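Side-chain contacts in ABC-type branched-chain amino acid transport systems periplasmic component-like protein (Thermomonospora curvata, PDB 4N03), which probably serves as the extracytoplasmic substrate-binding component of an ABC transporter for fatty acids, and holds a palmitic acid molecule in this crystal: residues Q87-I92 against S109-A114; A114-I119 against K139-T144. All coordinates share one frame; numbering follows the deposited sequence.

Both contacts use helix 109-122, one on the face toward helix 86-96 and the other on the face toward the loop after strand 126-129. Contact 1 is partly buried and joins two helices through alanine methyls, a valine branch and the start of a selenomethionine chain, yet its second segment opens with the polar end that grips the carboxylate of palmitic acid. Contact 2 is buried and packs two isoleucines with the CB of a tyrosine and the aliphatic part of a lysine, while the loop's polar groups bond within it and to other parts of the chain. Ala-114 belongs to both, and the two contacts touch where Val-90 packs on Val-115 and Val-112 on Ile-119.

Contact 1 (Q87-I92 against S109-A114). With PLM (palmitic acid), chain B.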
ATOM      1  N   GLN A  87       5.623  -9.604  15.532  1.00 15.94           N
ATOM      2  CA  GLN A  87       6.068 -10.899  16.020  1.00 17.72           C
ATOM      3  C   GLN A  87       5.299 -12.042  15.350  1.00 15.97           C
ATOM      4  O   GLN A  87       5.859 -13.063  14.977  1.00 15.78           O
ATOM      5  CB  GLN A  87       5.900 -10.991  17.501  1.00 19.01           C
ATOM      6  CG  GLN A  87       6.570 -12.241  18.070  1.00 18.61           C
ATOM      7  CD  GLN A  87       6.755 -12.249  19.597  1.00 17.80           C
ATOM      8  OE1 GLN A  87       6.842 -13.326  20.217  1.00 20.99           O
ATOM      9  NE2 GLN A  87       6.870 -11.065  20.199  1.00 17.71           N
ATOM     10  N   LYS A  88       4.002 -11.888  15.197  1.00 14.02           N
ATOM     11  CA  LYS A  88       3.225 -12.914  14.517  0.60 15.45           C
ATOM     12  C   LYS A  88       3.655 -13.065  13.050  1.00 16.21           C
ATOM     13  O   LYS A  88       3.710 -14.174  12.517  1.00 16.27           O
ATOM     14  CB  LYS A  88       1.805 -12.539  14.562  0.60 17.35           C
ATOM     15  CG  LYS A  88       1.323 -12.368  15.943  0.60 21.09           C
ATOM     16  CD  LYS A  88      -0.036 -12.923  15.969  0.60 20.81           C
ATOM     17  CE  LYS A  88      -0.534 -12.813  17.359  0.60 15.00           C
ATOM     18  NZ  LYS A  88      -0.805 -11.486  17.811  0.60 18.35           N
ATOM     19  N   ALA A  89       3.925 -11.927  12.392  1.00 14.67           N
ATOM     20  CA  ALA A  89       4.432 -11.953  11.016  1.00 15.84           C
ATOM     21  C   ALA A  89       5.712 -12.771  10.889  1.00 15.05           C
ATOM     22  O   ALA A  89       5.926 -13.478   9.935  1.00 16.03           O
ATOM     23  CB  ALA A  89       4.664 -10.548  10.500  1.00 15.92           C
ATOM     24  N   VAL A  90       6.630 -12.592  11.840  1.00 14.12           N
ATOM     25  CA  VAL A  90       7.852 -13.390  11.875  1.00 16.89           C
ATOM     26  C   VAL A  90       7.612 -14.892  11.996  1.00 16.80           C
ATOM     27  O   VAL A  90       8.225 -15.711  11.297  1.00 17.80           O
ATOM     28  CB  VAL A  90       8.777 -12.947  12.975  1.00 17.27           C
ATOM     29  CG1 VAL A  90       9.977 -13.866  13.129  1.00 19.84           C
ATOM     30  CG2 VAL A  90       9.293 -11.528  12.733  1.00 18.53           C
ATOM     31  N   SER A  91       6.792 -15.254  12.943  1.00 18.28           N
ATOM     32  CA  SER A  91       6.377 -16.626  13.118  0.60 18.43           C
ATOM     33  C   SER A  91       5.771 -17.186  11.821  1.00 17.27           C
ATOM     34  O   SER A  91       6.101 -18.284  11.391  1.00 17.33           O
ATOM     35  CB  SER A  91       5.357 -16.694  14.264  0.60 20.95           C
ATOM     36  OG  SER A  91       4.983 -18.032  14.517  0.60 23.56           O
ATOM     37  N   ILE A  92       4.886 -16.400  11.182  1.00 17.01           N
ATOM     38  CA  ILE A  92       4.283 -16.802   9.910  1.00 17.53           C
ATOM     39  C   ILE A  92       5.341 -16.958   8.837  1.00 16.70           C
ATOM     40  O   ILE A  92       5.367 -17.928   8.133  1.00 16.26           O
ATOM     41  CB  ILE A  92       3.212 -15.812   9.451  1.00 16.84           C
ATOM     42  CG1 ILE A  92       1.958 -16.035  10.314  1.00 17.09           C
ATOM     43  CG2 ILE A  92       2.900 -15.960   7.962  1.00 18.40           C
ATOM     44  CD1 ILE A  92       0.951 -14.908  10.302  1.00 19.43           C
ATOM     45  N   SER A 109       4.299  -2.258   7.172  1.00  9.61           N
ATOM     46  CA  SER A 109       5.699  -1.869   7.183  1.00 10.38           C
ATOM     47  C   SER A 109       6.491  -2.531   8.312  1.00 12.02           C
ATOM     48  O   SER A 109       7.544  -3.139   8.031  1.00 12.56           O
ATOM     49  CB  SER A 109       5.879  -0.345   7.157  1.00 11.57           C
ATOM     50  OG  SER A 109       5.362   0.196   5.961  1.00 10.84           O
ATOM     51  N   PRO A 110       6.035  -2.450   9.553  1.00 11.20           N
ATOM     52  CA  PRO A 110       6.849  -3.092  10.601  1.00 12.02           C
ATOM     53  C   PRO A 110       6.941  -4.591  10.475  1.00 12.04           C
ATOM     54  O   PRO A 110       7.916  -5.217  10.910  1.00 13.95           O
ATOM     55  CB  PRO A 110       6.173  -2.666  11.887  1.00 12.43           C
ATOM     56  CG  PRO A 110       5.418  -1.419  11.548  1.00 14.01           C
ATOM     57  CD  PRO A 110       4.934  -1.660  10.134  1.00 11.47           C
HETATM   58  N   MSE A 111       5.905  -5.222   9.898  1.00 11.53           N
HETATM   59  CA  MSE A 111       5.886  -6.645   9.729  1.00 12.03           C
HETATM   60  C   MSE A 111       6.954  -7.097   8.732  1.00 11.04           C
HETATM   61  O   MSE A 111       7.711  -8.022   9.008  1.00 13.27           O
HETATM   62  CB  MSE A 111       4.500  -7.157   9.275  1.00 12.73           C
HETATM   63  CG  MSE A 111       3.428  -6.996  10.355  1.00 14.89           C
HETATM   64 SE   MSE A 111       2.478  -5.260  10.073  0.65 11.83          SE
HETATM   65  CE  MSE A 111       2.615  -4.584  11.932  1.00 12.32           C
ATOM     66  N   VAL A 112       7.036  -6.440   7.581  1.00 10.89           N
ATOM     67  CA  VAL A 112       8.047  -6.803   6.611  1.00 10.87           C
ATOM     68  C   VAL A 112       9.459  -6.395   7.147  1.00 10.85           C
ATOM     69  O   VAL A 112      10.388  -7.162   6.951  1.00 11.73           O
ATOM     70  CB  VAL A 112       7.791  -6.183   5.235  1.00  9.99           C
ATOM     71  CG1 VAL A 112       8.806  -6.700   4.233  1.00 11.56           C
ATOM     72  CG2 VAL A 112       6.425  -6.538   4.726  1.00 10.84           C
ATOM     73  N   SER A 113       9.575  -5.274   7.835  1.00 11.12           N
ATOM     74  CA  SER A 113      10.883  -4.882   8.430  1.00 12.96           C
ATOM     75  C   SER A 113      11.406  -5.969   9.315  1.00 12.27           C
ATOM     76  O   SER A 113      12.636  -6.206   9.327  1.00 13.85           O
ATOM     77  CB  SER A 113      10.768  -3.558   9.226  1.00 13.84           C
ATOM     78  OG  SER A 113      10.757  -2.536   8.308  1.00 16.81           O
ATOM     79  N   ALA A 114      10.533  -6.626  10.080  1.00 12.29           N
ATOM     80  CA  ALA A 114      10.971  -7.623  11.043  1.00 13.53           C
ATOM     81  C   ALA A 114      11.579  -8.848  10.377  1.00 13.31           C
ATOM     82  O   ALA A 114      12.327  -9.586  11.014  1.00 16.09           O
ATOM     83  CB  ALA A 114       9.846  -8.027  11.952  1.00 14.18           C
TER
HETATM   84  C1  PLM B 601       1.865   0.145   6.923  1.00 10.49           C
HETATM   85  O1  PLM B 601       2.669   0.494   6.019  1.00 10.86           O
HETATM   86  O2  PLM B 601       2.177  -0.519   7.935  1.00 11.00           O
HETATM   87  C2  PLM B 601       0.391   0.391   6.696  1.00 12.83           C
HETATM   88  C3  PLM B 601      -0.146  -0.780   5.763  1.00 15.04           C
HETATM   89  C4  PLM B 601      -1.556  -0.548   5.272  1.00 15.32           C
HETATM   90  C5  PLM B 601      -2.075  -1.678   4.451  1.00 17.12           C
HETATM   91  C6  PLM B 601      -3.466  -1.534   3.798  1.00 17.77           C
HETATM   92  C7  PLM B 601      -3.334  -0.961   2.392  1.00 19.80           C
HETATM   93  C8  PLM B 601      -4.623  -0.590   1.711  1.00 22.46           C
HETATM   94  C9  PLM B 601      -4.518  -0.318   0.222  1.00 24.37           C
HETATM   95  CA  PLM B 601      -4.231   1.153  -0.159  1.00 23.22           C
HETATM   96  CB  PLM B 601      -3.851   1.193  -1.693  1.00 24.01           C
HETATM   97  CC  PLM B 601      -2.501   1.935  -1.922  1.00 19.31           C
HETATM   98  CD  PLM B 601      -1.803   1.578  -3.218  1.00 17.40           C
HETATM   99  CE  PLM B 601      -0.459   2.244  -3.483  0.50 18.73           C
HETATM  100  CF  PLM B 601       0.400   1.380  -4.419  0.50 20.51           C
HETATM  101  CG  PLM B 601       0.134   1.592  -5.899  0.50 21.00           C
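Ala-89 and Met-111, the latter a selenomethionine, meet through their beta carbons, with CB of Ala-89 lying 3.6 Å from CB of Met-111. The methyl points toward helix 109-122 and also touches CG of Met-111, at 3.8 Å. Beyond CG the selenomethionine chain bends at chi2 (94°) and again at chi3, which carries its end away from helix 86-96, so that the start of the side chain, not the selenium, does the touching. The next residue, Val-90, meets Ala-114, one turn beyond Met-111, through a single branch: CG2 comes within 3.6 Å of CB of Ala-114, whose methyl points toward helix 86-96. With only a methyl on Ala-89, and the Met-111 chain turned aside beyond CG, the CA atoms of the two residues come to 5.7 Å. The two helices follow strands 74-81 and 103-107 of the parallel sheet, in the alternating strand-helix order of type I periplasmic binding proteins, and Phe-106 of the latter strand touches both Ala-89 and Met-111. At its N-terminal end, helix 109-122 receives the palmitate head group. Backbone N of Ser-109 donates a nearly straight bond (170°) to O2 of the ligand, and OG of Ser-109 gives a second, 2.7 Å long, to O1. The helix dipole would probably favour a negative carboxylate there, and the hydroxyls of Tyr-84 and Tyr-148 are also hydrogen-bonded to the ligand.

Contact 2 (A114-I119 against K139-T144); sequences AVKQRI and KYIQVT
Ile-119 meets Ile-141 and Tyr-140 through one methyl branch, and these apolar contacts carry most of the interface. CG2 of Ile-119 stands anti to its backbone N, which turns it to the loop, and it lies 3.8 Å from CG1 of Ile-141. The two isoleucine side chains cross at about a right angle. The same methyl is 4.0 Å from CB of Tyr-140, where the side chains run past each other in opposite directions; the phenol end of the tyrosine leads away from the helix. A further packing contact uses the aliphatic part of a charged residue: CG of Lys-116 approaches CD1 of Ile-141 at 4.0 Å, again crosswise, and CD1 also touches CG2 of Ile-119, from a direction roughly at right angles to the lysine.

Polar bonds shape the loop itself. NE2 of Gln-142 donates to the backbone O of Val-143 at 2.9 Å, reaching it from well above the carbonyl plane while the acceptor lies close to the plane of the amide. OE1 of the same buried amide accepts from His-343, and the two bonds together would fix how the amide is turned.

Segment 139-144 runs beside strand 126-129, with Tyr-140 and Gln-142 bonded through their backbones to Thr-126. Ile-141 also packs on Pro-128 of that strand, Tyr-140 reaches Ile-340 of helix 336-343, and on another face helix 109-122 packs against helix 86-96, where Val-115 and Arg-118 touch Tyr-93.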
ATOM      1  N   ALA A 114      10.533  -6.626  10.080  1.00 12.29           N
ATOM      2  CA  ALA A 114      10.971  -7.623  11.043  1.00 13.53           C
ATOM      3  C   ALA A 114      11.579  -8.848  10.377  1.00 13.31           C
ATOM      4  O   ALA A 114      12.327  -9.586  11.014  1.00 16.09           O
ATOM      5  CB  ALA A 114       9.846  -8.027  11.952  1.00 14.18           C
ATOM      6  N   VAL A 115      11.260  -9.077   9.110  1.00 12.07           N
ATOM      7  CA  VAL A 115      11.758 -10.256   8.385  1.00 12.16           C
ATOM      8  C   VAL A 115      12.643  -9.887   7.210  1.00 11.54           C
ATOM      9  O   VAL A 115      13.041 -10.728   6.448  1.00 12.24           O
ATOM     10  CB  VAL A 115      10.616 -11.189   7.920  1.00 13.69           C
ATOM     11  CG1 VAL A 115       9.935 -11.814   9.109  1.00 16.20           C
ATOM     12  CG2 VAL A 115       9.635 -10.480   7.048  1.00 13.49           C
ATOM     13  N   LYS A 116      13.075  -8.620   7.159  1.00 12.39           N
ATOM     14  CA  LYS A 116      13.881  -8.134   6.043  0.60 14.22           C
ATOM     15  C   LYS A 116      15.187  -8.934   5.905  1.00 12.17           C
ATOM     16  O   LYS A 116      15.604  -9.308   4.825  1.00 12.50           O
ATOM     17  CB  LYS A 116      14.063  -6.631   6.163  0.60 17.17           C
ATOM     18  CG  LYS A 116      14.692  -5.989   4.984  0.60 18.15           C
ATOM     19  CD  LYS A 116      14.719  -4.484   5.191  0.60 20.45           C
ATOM     20  CE  LYS A 116      15.387  -3.815   4.015  0.60 20.15           C
ATOM     21  NZ  LYS A 116      16.860  -3.989   4.120  0.60 16.27           N
ATOM     22  N   GLN A 117      15.868  -9.172   7.035  1.00 12.60           N
ATOM     23  CA  GLN A 117      17.102  -9.930   6.953  1.00 12.43           C
ATOM     24  C   GLN A 117      16.881 -11.356   6.445  1.00 12.25           C
ATOM     25  O   GLN A 117      17.670 -11.880   5.664  1.00 13.64           O
ATOM     26  CB  GLN A 117      17.801  -9.988   8.323  1.00 14.74           C
ATOM     27  CG  GLN A 117      18.533  -8.774   8.734  1.00 16.29           C
ATOM     28  CD  GLN A 117      19.309  -8.970  10.025  1.00 16.67           C
ATOM     29  OE1 GLN A 117      18.738  -8.951  11.077  1.00 18.44           O
ATOM     30  NE2 GLN A 117      20.615  -9.172   9.923  1.00 19.60           N
ATOM     31  N   ARG A 118      15.817 -11.987   6.914  1.00 12.70           N
ATOM     32  CA  ARG A 118      15.514 -13.327   6.436  0.60 13.08           C
ATOM     33  C   ARG A 118      15.124 -13.352   4.937  1.00 11.76           C
ATOM     34  O   ARG A 118      15.531 -14.237   4.198  1.00 13.11           O
ATOM     35  CB  ARG A 118      14.362 -13.908   7.235  0.60 14.68           C
ATOM     36  CG  ARG A 118      14.734 -14.287   8.655  0.60 16.40           C
ATOM     37  CD  ARG A 118      13.487 -14.845   9.321  0.60 20.68           C
ATOM     38  NE  ARG A 118      13.681 -15.126  10.731  0.60 23.85           N
ATOM     39  CZ  ARG A 118      13.553 -14.238  11.706  0.60 24.75           C
ATOM     40  NH1 ARG A 118      13.245 -12.957  11.422  0.60 19.68           N
ATOM     41  NH2 ARG A 118      13.727 -14.631  12.980  0.60 20.32           N
ATOM     42  N   ILE A 119      14.378 -12.345   4.519  1.00 12.12           N
ATOM     43  CA  ILE A 119      13.997 -12.216   3.111  1.00 12.16           C
ATOM     44  C   ILE A 119      15.231 -12.164   2.255  1.00 11.70           C
ATOM     45  O   ILE A 119      15.355 -12.834   1.218  1.00 12.17           O
ATOM     46  CB  ILE A 119      13.095 -10.986   2.911  1.00 11.74           C
ATOM     47  CG1 ILE A 119      11.670 -11.299   3.354  1.00 11.59           C
ATOM     48  CG2 ILE A 119      13.097 -10.517   1.465  1.00 11.34           C
ATOM     49  CD1 ILE A 119      10.807 -10.060   3.470  1.00 12.02           C
ATOM     50  N   LYS A 139      17.062  -6.081  -3.170  1.00 14.87           N
ATOM     51  CA  LYS A 139      16.752  -6.633  -4.486  0.60 13.85           C
ATOM     52  C   LYS A 139      15.445  -7.422  -4.439  1.00 11.80           C
ATOM     53  O   LYS A 139      14.738  -7.437  -5.432  1.00 13.51           O
ATOM     54  CB  LYS A 139      17.893  -7.555  -5.012  0.60 17.60           C
ATOM     55  CG  LYS A 139      17.793  -7.956  -6.492  0.60 16.56           C
ATOM     56  CD  LYS A 139      18.868  -8.960  -6.942  0.60 15.13           C
ATOM     57  CE  LYS A 139      18.546  -9.512  -8.331  0.60 17.29           C
ATOM     58  NZ  LYS A 139      19.596 -10.453  -8.805  0.60 18.59           N
ATOM     59  N   TYR A 140      15.212  -8.086  -3.321  1.00 11.12           N
ATOM     60  CA  TYR A 140      14.115  -9.046  -3.237  1.00 10.34           C
ATOM     61  C   TYR A 140      12.800  -8.446  -2.838  1.00 10.64           C
ATOM     62  O   TYR A 140      11.763  -9.142  -2.938  1.00 12.38           O
ATOM     63  CB  TYR A 140      14.510 -10.185  -2.307  1.00 12.57           C
ATOM     64  CG  TYR A 140      15.692 -10.892  -2.828  1.00 13.34           C
ATOM     65  CD1 TYR A 140      15.566 -11.763  -3.878  1.00 16.77           C
ATOM     66  CD2 TYR A 140      16.968 -10.631  -2.352  1.00 15.53           C
ATOM     67  CE1 TYR A 140      16.637 -12.407  -4.426  1.00 21.50           C
ATOM     68  CE2 TYR A 140      18.082 -11.274  -2.956  1.00 17.81           C
ATOM     69  CZ  TYR A 140      17.861 -12.140  -4.011  1.00 20.10           C
ATOM     70  OH  TYR A 140      18.886 -12.842  -4.624  1.00 29.49           O
ATOM     71  N   ILE A 141      12.758  -7.188  -2.416  1.00 10.05           N
ATOM     72  CA  ILE A 141      11.521  -6.544  -1.986  1.00 10.08           C
ATOM     73  C   ILE A 141      11.132  -5.505  -2.989  1.00  9.87           C
ATOM     74  O   ILE A 141      11.927  -4.602  -3.263  1.00 10.39           O
ATOM     75  CB  ILE A 141      11.640  -5.936  -0.589  1.00 10.98           C
ATOM     76  CG1 ILE A 141      12.043  -7.005   0.428  1.00 11.54           C
ATOM     77  CG2 ILE A 141      10.325  -5.262  -0.232  1.00 11.05           C
ATOM     78  CD1 ILE A 141      12.326  -6.459   1.818  1.00 12.66           C
ATOM     79  N   GLN A 142       9.959  -5.633  -3.611  1.00 10.36           N
ATOM     80  CA  GLN A 142       9.460  -4.566  -4.472  1.00  9.84           C
ATOM     81  C   GLN A 142       8.510  -3.683  -3.736  1.00  9.57           C
ATOM     82  O   GLN A 142       7.355  -4.072  -3.494  1.00 10.82           O
ATOM     83  CB  GLN A 142       8.745  -5.148  -5.686  1.00 10.08           C
ATOM     84  CG  GLN A 142       8.178  -4.067  -6.601  1.00 10.65           C
ATOM     85  CD  GLN A 142       9.335  -3.235  -7.168  1.00 10.66           C
ATOM     86  OE1 GLN A 142      10.205  -3.780  -7.838  1.00 12.91           O
ATOM     87  NE2 GLN A 142       9.325  -1.944  -6.928  1.00 10.59           N
ATOM     88  N   VAL A 143       8.950  -2.473  -3.419  1.00  9.80           N
ATOM     89  CA  VAL A 143       8.045  -1.469  -2.890  1.00 10.08           C
ATOM     90  C   VAL A 143       7.334  -0.869  -4.076  1.00  9.81           C
ATOM     91  O   VAL A 143       7.938  -0.353  -4.991  1.00 10.54           O
ATOM     92  CB  VAL A 143       8.798  -0.388  -2.105  1.00 10.81           C
ATOM     93  CG1 VAL A 143       7.778   0.611  -1.570  1.00 11.24           C
ATOM     94  CG2 VAL A 143       9.612  -1.002  -0.963  1.00 11.90           C
ATOM     95  N   THR A 144       6.014  -1.050  -4.118  1.00  9.72           N
ATOM     96  CA  THR A 144       5.248  -0.550  -5.259  1.00  9.95           C
ATOM     97  C   THR A 144       4.950   0.935  -5.108  1.00  9.30           C
ATOM     98  O   THR A 144       5.117   1.480  -4.020  1.00 11.27           O
ATOM     99  CB  THR A 144       3.944  -1.328  -5.395  1.00 10.48           C
ATOM    100  OG1 THR A 144       3.208  -1.197  -4.186  1.00 11.03           O
ATOM    101  CG2 THR A 144       4.206  -2.818  -5.686  1.00 10.92           C
TER